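Local coordinates for serine protease (Arthrobacter nicotinovorans, PDB 3WY8), which probably hydrolyses peptide bonds as a secreted trypsin-like serine protease, with keratin among the proteins it can break down, at residues Asn28-Val38 / Lys105-Val115; Tyr69-Pro80 / Thr93-Gln104. One frame throughout, in Å; residues are numbered along the deposited sequence.

Contact 1 of 2, residues Asn28-Val38 / Lys105-Val115; sequences NSVTAANKSTV and KLADVVGSSGV
S29 OG donates to G111 O at 2.8 Å, in the plane of that carbonyl. With chi1 at 176°, the S29 hydroxyl is turned opposite its own backbone N and reaches the glycine just past helix 106-110. S29 CB packs on V110 CG2, and L106 CD2 meets V38 CG2 at 3.5 Å, the two side chains crossing at about a right angle. This is the tight side of the contact. Next to it, S113 N gives a bond to S29 O and T31 N gives one to S113 O at 2.8 Å. They make a single bridge at V30 and S113. N28 ND2 reaches S113 OG at 3.0 Å, nearly in its own amide plane and almost straight (169°); Q185 also bonds ND2, and H10 bonds OD1. The contact thus ties the hairpin of strands 21-29 and 37-40, part of the six-stranded barrel of the trypsin-like fold, to the chain that leaves this barrel. The outer side is looser and more polar. A107 N, in the first turn of the helix, donates to K35 O at 2.9 Å. K35 CB packs on A107 CB, and the extended chain beyond it reaches D108, where NZ forms a salt bridge with the syn lone pair of OD1 at 3.1 Å. T31 OG1 and S112 OG share a hydrogen bond at the exposed T31. One water joins S36 OG to L106 N.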
loop_
_atom_site.group_PDB
_atom_site.type_symbol
_atom_site.label_atom_id
_atom_site.label_comp_id
_atom_site.label_asym_id
_atom_site.label_seq_id
_atom_site.Cartn_x
_atom_site.Cartn_y
_atom_site.Cartn_z
ATOM N N ASN A 28 -0.335 -4.943 -0.563
ATOM C CA ASN A 28 0.659 -6.000 -0.669
ATOM C C ASN A 28 0.569 -6.973 0.492
ATOM O O ASN A 28 0.449 -6.556 1.647
ATOM C CB ASN A 28 2.057 -5.376 -0.713
ATOM C CG ASN A 28 3.130 -6.366 -1.095
ATOM O OD1 ASN A 28 2.986 -7.117 -2.062
ATOM N ND2 ASN A 28 4.226 -6.356 -0.352
ATOM N N SER A 29 0.622 -8.269 0.180
ATOM C CA SER A 29 0.711 -9.301 1.206
ATOM C C SER A 29 2.096 -9.233 1.854
ATOM O O SER A 29 3.116 -9.381 1.177
ATOM C CB SER A 29 0.456 -10.686 0.606
ATOM O OG SER A 29 0.625 -11.705 1.585
ATOM N N VAL A 30 2.124 -8.980 3.162
ATOM C CA VAL A 30 3.395 -8.857 3.889
ATOM C C VAL A 30 3.542 -9.966 4.919
ATOM O O VAL A 30 2.554 -10.432 5.491
ATOM C CB VAL A 30 3.586 -7.465 4.554
ATOM C CG1 VAL A 30 3.761 -6.385 3.487
ATOM C CG2 VAL A 30 2.428 -7.114 5.496
ATOM N N THR A 31 4.781 -10.393 5.139
ATOM C CA THR A 31 5.047 -11.496 6.055
ATOM C C THR A 31 4.553 -11.130 7.451
ATOM O O THR A 31 4.749 -10.011 7.909
ATOM C CB THR A 31 6.538 -11.862 6.079
ATOM O OG1 THR A 31 6.991 -12.085 4.734
ATOM C CG2 THR A 31 6.768 -13.122 6.894
ATOM N N ALA A 32 3.890 -12.081 8.100
ATOM C CA ALA A 32 3.260 -11.854 9.394
ATOM C C ALA A 32 2.878 -13.195 9.993
ATOM O O ALA A 32 2.477 -14.105 9.265
ATOM C CB ALA A 32 2.017 -10.988 9.231
ATOM N N ALA A 33 2.988 -13.312 11.316
ATOM C CA ALA A 33 2.633 -14.551 12.014
ATOM C C ALA A 33 1.232 -15.056 11.657
ATOM O O ALA A 33 1.019 -16.265 11.543
ATOM C CB ALA A 33 2.775 -14.380 13.518
ATOM N N ASN A 34 0.285 -14.135 11.461
ATOM C CA ASN A 34 -1.088 -14.513 11.122
ATOM C C ASN A 34 -1.306 -14.958 9.666
ATOM O O ASN A 34 -2.396 -15.422 9.311
ATOM C CB ASN A 34 -2.086 -13.412 11.521
ATOM C CG ASN A 34 -1.848 -12.084 10.800
ATOM O OD1 ASN A 34 -1.168 -12.015 9.773
ATOM N ND2 ASN A 34 -2.425 -11.020 11.345
ATOM N N LYS A 35 -0.266 -14.807 8.842
ATOM C CA LYS A 35 -0.298 -15.147 7.410
ATOM C C LYS A 35 -1.452 -14.483 6.652
ATOM O O LYS A 35 -1.916 -14.999 5.625
ATOM C CB LYS A 35 -0.339 -16.666 7.210
ATOM C CG LYS A 35 0.930 -17.387 7.644
ATOM C CD LYS A 35 0.780 -18.878 7.428
ATOM C CE LYS A 35 2.067 -19.614 7.734
ATOM N NZ LYS A 35 2.029 -20.992 7.180
ATOM N N SER A 36 -1.889 -13.330 7.154
ATOM C CA SER A 36 -3.118 -12.692 6.688
ATOM C C SER A 36 -2.999 -11.178 6.535
ATOM O O SER A 36 -4.006 -10.494 6.312
ATOM C CB SER A 36 -4.256 -12.997 7.668
ATOM O OG SER A 36 -4.506 -14.387 7.738
ATOM N N THR A 37 -1.781 -10.656 6.652
ATOM C CA THR A 37 -1.584 -9.208 6.733
ATOM C C THR A 37 -1.283 -8.576 5.379
ATOM O O THR A 37 -0.487 -9.100 4.595
ATOM C CB THR A 37 -0.504 -8.845 7.783
ATOM O OG1 THR A 37 -0.866 -9.429 9.041
ATOM C CG2 THR A 37 -0.383 -7.331 7.969
ATOM N N VAL A 38 -1.948 -7.448 5.129
ATOM C CA VAL A 38 -1.824 -6.686 3.887
ATOM C C VAL A 38 -1.413 -5.262 4.231
ATOM O O VAL A 38 -2.061 -4.598 5.040
ATOM C CB VAL A 38 -3.162 -6.665 3.095
ATOM C CG1 VAL A 38 -3.104 -5.664 1.931
ATOM C CG2 VAL A 38 -3.499 -8.060 2.579
ATOM N N LYS A 105 -5.294 -19.335 4.463
ATOM C CA LYS A 105 -4.718 -18.036 4.823
ATOM C C LYS A 105 -4.041 -17.393 3.608
ATOM O O LYS A 105 -3.417 -18.082 2.802
ATOM C CB LYS A 105 -3.723 -18.189 5.983
ATOM C CG LYS A 105 -4.395 -18.452 7.342
ATOM C CD LYS A 105 -3.426 -19.022 8.375
ATOM C CE LYS A 105 -3.392 -20.547 8.335
ATOM N NZ LYS A 105 -2.567 -21.132 9.438
ATOM N N LEU A 106 -4.168 -16.073 3.485
ATOM C CA LEU A 106 -3.700 -15.349 2.297
ATOM C C LEU A 106 -2.264 -15.680 1.879
ATOM O O LEU A 106 -2.006 -15.977 0.707
ATOM C CB LEU A 106 -3.879 -13.836 2.480
ATOM C CG LEU A 106 -3.394 -12.918 1.350
ATOM C CD1 LEU A 106 -4.203 -13.109 0.071
ATOM C CD2 LEU A 106 -3.456 -11.482 1.794
ATOM N N ALA A 107 -1.339 -15.625 2.836
ATOM C CA ALA A 107 0.080 -15.837 2.552
ATOM C C ALA A 107 0.391 -17.267 2.114
ATOM O O ALA A 107 1.375 -17.503 1.410
ATOM C CB ALA A 107 0.931 -15.440 3.756
ATOM N N ASP A 108 -0.454 -18.214 2.519
ATOM C CA ASP A 108 -0.312 -19.600 2.078
ATOM C C ASP A 108 -0.690 -19.765 0.608
ATOM O O ASP A 108 -0.202 -20.680 -0.062
ATOM C CB ASP A 108 -1.140 -20.543 2.953
ATOM C CG ASP A 108 -0.475 -20.840 4.295
ATOM O OD1 ASP A 108 0.774 -20.809 4.381
ATOM O OD2 ASP A 108 -1.209 -21.118 5.267
ATOM N N VAL A 109 -1.543 -18.868 0.115
ATOM C CA VAL A 109 -2.000 -18.896 -1.275
ATOM C C VAL A 109 -1.104 -18.056 -2.191
ATOM O O VAL A 109 -0.730 -18.509 -3.276
ATOM C CB VAL A 109 -3.483 -18.452 -1.401
ATOM C CG1 VAL A 109 -3.979 -18.557 -2.854
ATOM C CG2 VAL A 109 -4.365 -19.279 -0.481
ATOM N N VAL A 110 -0.752 -16.846 -1.754
ATOM C CA VAL A 110 -0.038 -15.902 -2.633
ATOM C C VAL A 110 1.375 -15.512 -2.182
ATOM O O VAL A 110 2.050 -14.727 -2.852
ATOM C CB VAL A 110 -0.873 -14.616 -2.903
ATOM C CG1 VAL A 110 -2.237 -14.969 -3.468
ATOM C CG2 VAL A 110 -1.015 -13.772 -1.635
ATOM N N GLY A 111 1.822 -16.058 -1.054
ATOM C CA GLY A 111 3.118 -15.681 -0.497
ATOM C C GLY A 111 3.046 -14.302 0.137
ATOM O O GLY A 111 1.960 -13.749 0.315
ATOM N N SER A 112 4.208 -13.751 0.470
ATOM C CA SER A 112 4.279 -12.451 1.131
ATOM C C SER A 112 5.663 -11.825 1.005
ATOM O O SER A 112 6.656 -12.520 0.757
ATOM C CB SER A 112 3.891 -12.585 2.606
ATOM O OG SER A 112 4.815 -13.406 3.300
ATOM N N SER A 113 5.715 -10.506 1.171
ATOM C CA SER A 113 6.969 -9.766 1.143
ATOM C C SER A 113 7.498 -9.571 2.553
ATOM O O SER A 113 6.729 -9.313 3.481
ATOM C CB SER A 113 6.760 -8.389 0.520
ATOM O OG SER A 113 6.275 -8.486 -0.805
ATOM N N GLY A 114 8.815 -9.675 2.705
ATOM C CA GLY A 114 9.467 -9.234 3.932
ATOM C C GLY A 114 9.315 -7.731 4.077
ATOM O O GLY A 114 9.092 -7.021 3.086
ATOM N N VAL A 115 9.416 -7.250 5.313
ATOM C CA VAL A 115 9.318 -5.817 5.601
ATOM C C VAL A 115 10.568 -5.287 6.295
ATOM O O VAL A 115 11.286 -6.041 6.958
ATOM C CB VAL A 115 8.054 -5.465 6.444
ATOM C CG1 VAL A 115 6.792 -5.631 5.612
ATOM C CG2 VAL A 115 7.978 -6.302 7.725
HETATM O O HOH W 1 -0.860 -18.457 10.803
HETATM O O HOH W 2 -6.071 -14.849 5.403
#

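Contact 2 of 2, residues Tyr69-Pro80 / Thr93-Gln104; sequences YGKWTAKALYAP and TAFAVMNTLNGQ
The W72 indole carries L101 on one face. L101 CB stands 3.6 Å from the centroid of the six-membered ring, 10° off the normal, a CH-pi contact. L101 CD2 lies nearer the NE1 side. At the ring edge, near its plane, are N99 O by CE3 and Q104 O, 3.3 Å from CZ3. NE1 donates to Y69 O at 2.9 Å, tilted from the ring plane, and this bond limits the rotation of the indole. The side chains of L106 and V109 from helix 106-110 also touch W72. Replacing W72 with an alanine removes the indole and would probably leave L101 without its flat support and Y69 O without this donor. The Y78 ring has F95 O at its edge, in plane, and its CE2 meets V97 CG2 at 3.7 Å. Between these rings, strands 72-78 and 94-98 pair antiparallel within the barrel. A76 with V97 and Y78 with F95 are hydrogen-bonded pairs; L77 with A96 is a non-hydrogen-bonded pair, with L77 CD2 on A96 CB. A classic beta bulge interrupts the register: K75 N and A76 N both donate to V97 O, at 2.8 and 3.3 Å. Beyond it, T73 O takes N99 N at 2.8 Å, nearly along the C=O axis, and a weak second bond from N99 ND2. K75 CG lies between its backbone N and carbonyl carbon (chi1 66°), and the extended chain brings CE to V97 CG1. A water bridges T73 N and N99 O. At the far end T93 O is buried without a polar partner, with P80 CD 3.1 Å away. The backbone bonds and the bulge thus set the register, while W72 and L101 close the end by apolar packing.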
loop_
_atom_site.group_PDB
_atom_site.type_symbol
_atom_site.label_atom_id
_atom_site.label_comp_id
_atom_site.label_asym_id
_atom_site.label_seq_id
_atom_site.Cartn_x
_atom_site.Cartn_y
_atom_site.Cartn_z
ATOM N N TYR A 69 -6.702 -15.632 -7.561
ATOM C CA TYR A 69 -6.552 -16.212 -6.225
ATOM C C TYR A 69 -7.702 -15.808 -5.296
ATOM O O TYR A 69 -7.584 -15.878 -4.072
ATOM C CB TYR A 69 -5.179 -15.849 -5.635
ATOM C CG TYR A 69 -4.034 -16.188 -6.565
ATOM C CD1 TYR A 69 -3.547 -17.493 -6.658
ATOM C CD2 TYR A 69 -3.456 -15.212 -7.374
ATOM C CE1 TYR A 69 -2.506 -17.812 -7.520
ATOM C CE2 TYR A 69 -2.417 -15.521 -8.240
ATOM C CZ TYR A 69 -1.947 -16.823 -8.308
ATOM O OH TYR A 69 -0.916 -17.132 -9.162
ATOM N N GLY A 70 -8.821 -15.403 -5.898
ATOM C CA GLY A 70 -10.028 -15.031 -5.164
ATOM C C GLY A 70 -10.040 -13.609 -4.629
ATOM O O GLY A 70 -9.065 -12.858 -4.782
ATOM N N LYS A 71 -11.162 -13.244 -4.013
ATOM C CA LYS A 71 -11.341 -11.936 -3.394
ATOM C C LYS A 71 -11.311 -12.123 -1.885
ATOM O O LYS A 71 -12.044 -12.955 -1.344
ATOM C CB LYS A 71 -12.677 -11.311 -3.816
ATOM C CG LYS A 71 -12.819 -11.031 -5.312
ATOM C CD LYS A 71 -14.256 -10.631 -5.676
ATOM C CE LYS A 71 -15.223 -11.813 -5.557
ATOM N NZ LYS A 71 -16.630 -11.470 -5.932
ATOM N N TRP A 72 -10.466 -11.345 -1.217
ATOM C CA TRP A 72 -10.223 -11.502 0.212
ATOM C C TRP A 72 -10.839 -10.349 0.985
ATOM O O TRP A 72 -10.682 -9.190 0.605
ATOM C CB TRP A 72 -8.715 -11.611 0.477
ATOM C CG TRP A 72 -8.104 -12.827 -0.164
ATOM C CD1 TRP A 72 -7.839 -13.015 -1.495
ATOM C CD2 TRP A 72 -7.709 -14.034 0.498
ATOM N NE1 TRP A 72 -7.293 -14.265 -1.700
ATOM C CE2 TRP A 72 -7.204 -14.910 -0.494
ATOM C CE3 TRP A 72 -7.722 -14.459 1.834
ATOM C CZ2 TRP A 72 -6.719 -16.189 -0.190
ATOM C CZ3 TRP A 72 -7.243 -15.734 2.134
ATOM C CH2 TRP A 72 -6.749 -16.580 1.124
ATOM N N THR A 73 -11.547 -10.672 2.066
ATOM C CA THR A 73 -12.249 -9.672 2.873
ATOM C C THR A 73 -11.499 -9.399 4.180
ATOM O O THR A 73 -11.002 -10.326 4.818
ATOM C CB THR A 73 -13.696 -10.128 3.178
ATOM O OG1 THR A 73 -14.374 -10.403 1.946
ATOM C CG2 THR A 73 -14.471 -9.049 3.948
ATOM N N ALA A 74 -11.418 -8.127 4.568
ATOM C CA ALA A 74 -10.746 -7.742 5.812
ATOM C C ALA A 74 -11.593 -8.075 7.026
ATOM O O ALA A 74 -12.785 -7.765 7.064
ATOM C CB ALA A 74 -10.412 -6.257 5.810
ATOM N N LYS A 75 -10.976 -8.708 8.017
ATOM C CA LYS A 75 -11.641 -8.875 9.304
ATOM C C LYS A 75 -11.302 -7.732 10.257
ATOM O O LYS A 75 -12.121 -7.361 11.088
ATOM C CB LYS A 75 -11.364 -10.245 9.931
ATOM C CG LYS A 75 -9.941 -10.511 10.341
ATOM C CD LYS A 75 -9.872 -11.732 11.249
ATOM C CE LYS A 75 -8.460 -11.923 11.754
ATOM N NZ LYS A 75 -8.211 -13.299 12.261
ATOM N N ALA A 76 -10.105 -7.161 10.123
ATOM C CA ALA A 76 -9.698 -6.040 10.971
ATOM C C ALA A 76 -8.748 -5.094 10.247
ATOM O O ALA A 76 -8.099 -5.480 9.277
ATOM C CB ALA A 76 -9.076 -6.550 12.269
ATOM N N LEU A 77 -8.693 -3.849 10.718
ATOM C CA LEU A 77 -7.882 -2.805 10.095
ATOM C C LEU A 77 -7.107 -2.055 11.161
ATOM O O LEU A 77 -7.658 -1.719 12.217
ATOM C CB LEU A 77 -8.767 -1.827 9.315
ATOM C CG LEU A 77 -9.740 -2.420 8.296
ATOM C CD1 LEU A 77 -10.800 -1.393 7.912
ATOM C CD2 LEU A 77 -8.998 -2.949 7.072
ATOM N N TYR A 78 -5.831 -1.792 10.882
ATOM C CA TYR A 78 -4.927 -1.194 11.865
ATOM C C TYR A 78 -4.160 -0.009 11.306
ATOM O O TYR A 78 -3.318 -0.168 10.426
ATOM C CB TYR A 78 -3.952 -2.249 12.395
ATOM C CG TYR A 78 -4.667 -3.407 13.043
ATOM C CD1 TYR A 78 -4.988 -3.378 14.400
ATOM C CD2 TYR A 78 -5.062 -4.515 12.292
ATOM C CE1 TYR A 78 -5.666 -4.436 14.995
ATOM C CE2 TYR A 78 -5.743 -5.577 12.879
ATOM C CZ TYR A 78 -6.042 -5.530 14.229
ATOM O OH TYR A 78 -6.715 -6.585 14.802
ATOM N N ALA A 79 -4.458 1.174 11.830
ATOM C CA ALA A 79 -3.723 2.379 11.480
ATOM C C ALA A 79 -3.149 2.997 12.755
ATOM O O ALA A 79 -3.733 2.832 13.832
ATOM C CB ALA A 79 -4.634 3.367 10.766
ATOM N N PRO A 80 -2.004 3.705 12.647
ATOM C CA PRO A 80 -1.467 4.386 13.823
ATOM C C PRO A 80 -2.423 5.460 14.328
ATOM O O PRO A 80 -3.212 6.009 13.543
ATOM C CB PRO A 80 -0.165 5.027 13.316
ATOM C CG PRO A 80 -0.233 4.981 11.842
ATOM C CD PRO A 80 -1.111 3.825 11.481
ATOM N N THR A 93 0.344 4.980 6.697
ATOM C CA THR A 93 0.485 3.565 6.391
ATOM C C THR A 93 -0.411 2.815 7.355
ATOM O O THR A 93 -0.588 3.232 8.500
ATOM C CB THR A 93 1.946 3.073 6.526
ATOM O OG1 THR A 93 2.759 3.719 5.540
ATOM C CG2 THR A 93 2.051 1.563 6.318
ATOM N N ALA A 94 -0.985 1.720 6.876
ATOM C CA ALA A 94 -1.837 0.885 7.702
ATOM C C ALA A 94 -1.788 -0.557 7.224
ATOM O O ALA A 94 -1.263 -0.853 6.150
ATOM C CB ALA A 94 -3.265 1.416 7.689
ATOM N N PHE A 95 -2.317 -1.457 8.046
ATOM C CA PHE A 95 -2.270 -2.870 7.749
ATOM C C PHE A 95 -3.637 -3.479 7.960
ATOM O O PHE A 95 -4.287 -3.253 8.980
ATOM C CB PHE A 95 -1.211 -3.575 8.605
ATOM C CG PHE A 95 0.165 -3.013 8.420
ATOM C CD1 PHE A 95 1.016 -3.530 7.451
ATOM C CD2 PHE A 95 0.594 -1.930 9.185
ATOM C CE1 PHE A 95 2.290 -2.994 7.258
ATOM C CE2 PHE A 95 1.862 -1.378 8.996
ATOM C CZ PHE A 95 2.713 -1.915 8.034
ATOM N N ALA A 96 -4.083 -4.222 6.960
ATOM C CA ALA A 96 -5.344 -4.923 7.048
ATOM C C ALA A 96 -5.055 -6.387 7.341
ATOM O O ALA A 96 -4.076 -6.945 6.841
ATOM C CB ALA A 96 -6.104 -4.764 5.751
ATOM N N VAL A 97 -5.900 -7.007 8.163
ATOM C CA VAL A 97 -5.796 -8.438 8.437
ATOM C C VAL A 97 -6.999 -9.134 7.814
ATOM O O VAL A 97 -8.145 -8.792 8.105
ATOM C CB VAL A 97 -5.693 -8.739 9.947
ATOM C CG1 VAL A 97 -5.623 -10.246 10.194
ATOM C CG2 VAL A 97 -4.464 -8.063 10.521
ATOM N N MET A 98 -6.721 -10.096 6.939
ATOM C CA MET A 98 -7.749 -10.685 6.086
ATOM C C MET A 98 -8.357 -11.932 6.706
ATOM O O MET A 98 -7.666 -12.698 7.383
ATOM C CB MET A 98 -7.166 -11.024 4.706
ATOM C CG MET A 98 -6.423 -9.878 4.015
ATOM S SD MET A 98 -7.440 -8.404 3.718
ATOM C CE MET A 98 -7.130 -7.423 5.134
ATOM N N ASN A 99 -9.655 -12.122 6.483
ATOM C CA ASN A 99 -10.317 -13.390 6.769
ATOM C C ASN A 99 -9.698 -14.501 5.932
ATOM O O ASN A 99 -9.096 -14.241 4.888
ATOM C CB ASN A 99 -11.807 -13.305 6.417
ATOM C CG ASN A 99 -12.606 -12.499 7.415
ATOM O OD1 ASN A 99 -12.622 -12.800 8.609
ATOM N ND2 ASN A 99 -13.301 -11.480 6.926
ATOM N N THR A 100 -9.847 -15.743 6.387
ATOM C CA THR A 100 -9.517 -16.886 5.550
ATOM C C THR A 100 -10.497 -16.959 4.379
ATOM O O THR A 100 -11.646 -16.519 4.490
ATOM C CB THR A 100 -9.540 -18.217 6.336
ATOM O OG1 THR A 100 -10.765 -18.320 7.074
ATOM C CG2 THR A 100 -8.358 -18.292 7.294
ATOM N N LEU A 101 -10.026 -17.485 3.254
ATOM C CA LEU A 101 -10.876 -17.721 2.093
ATOM C C LEU A 101 -10.795 -19.196 1.729
ATOM O O LEU A 101 -9.710 -19.714 1.457
ATOM C CB LEU A 101 -10.448 -16.845 0.909
ATOM C CG LEU A 101 -11.306 -16.896 -0.361
ATOM C CD1 LEU A 101 -12.662 -16.221 -0.146
ATOM C CD2 LEU A 101 -10.565 -16.249 -1.525
ATOM N N ASN A 102 -11.948 -19.864 1.732
ATOM C CA ASN A 102 -12.024 -21.306 1.483
ATOM C C ASN A 102 -11.088 -22.090 2.406
ATOM O O ASN A 102 -10.418 -23.040 1.983
ATOM C CB ASN A 102 -11.744 -21.630 0.007
ATOM C CG ASN A 102 -12.669 -20.890 -0.942
ATOM O OD1 ASN A 102 -13.817 -20.585 -0.608
ATOM N ND2 ASN A 102 -12.169 -20.596 -2.136
ATOM N N GLY A 103 -11.041 -21.660 3.665
ATOM C CA GLY A 103 -10.248 -22.309 4.705
ATOM C C GLY A 103 -8.755 -22.043 4.636
ATOM O O GLY A 103 -7.988 -22.646 5.387
ATOM N N GLN A 104 -8.342 -21.135 3.749
ATOM C CA GLN A 104 -6.926 -20.863 3.511
ATOM C C GLN A 104 -6.521 -19.462 3.957
ATOM O O GLN A 104 -7.301 -18.520 3.835
ATOM C CB GLN A 104 -6.597 -21.018 2.027
ATOM C CG GLN A 104 -6.633 -22.443 1.494
ATOM C CD GLN A 104 -6.190 -22.518 0.045
ATOM O OE1 GLN A 104 -6.920 -22.119 -0.865
ATOM N NE2 GLN A 104 -4.986 -23.032 -0.176
HETATM O O HOH W 3 -11.215 -13.419 2.854
HETATM O O HOH W 4 -7.131 -14.301 9.350
#

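In the fold
The centres of the two contacts lie about 10 Å apart, on the same side of the chain's centre. Along the chain the order is 28-38, 69-80, 93-104 and 105-115, so contact 2 falls wholly between the two halves of contact 1. Both reach the six-stranded antiparallel barrel. Strand 94-98 has strand 72-78 on one side and strand 37-40 on the other. The contacts meet directly: V38 N with A96 O and S36 O with M98 N are probable hydrogen bonds. Helix 106-110 follows strand 94-98, and L106 packs on W72. The helix therefore links the two contacts, at the point where the chain leaves this barrel for the second sheet.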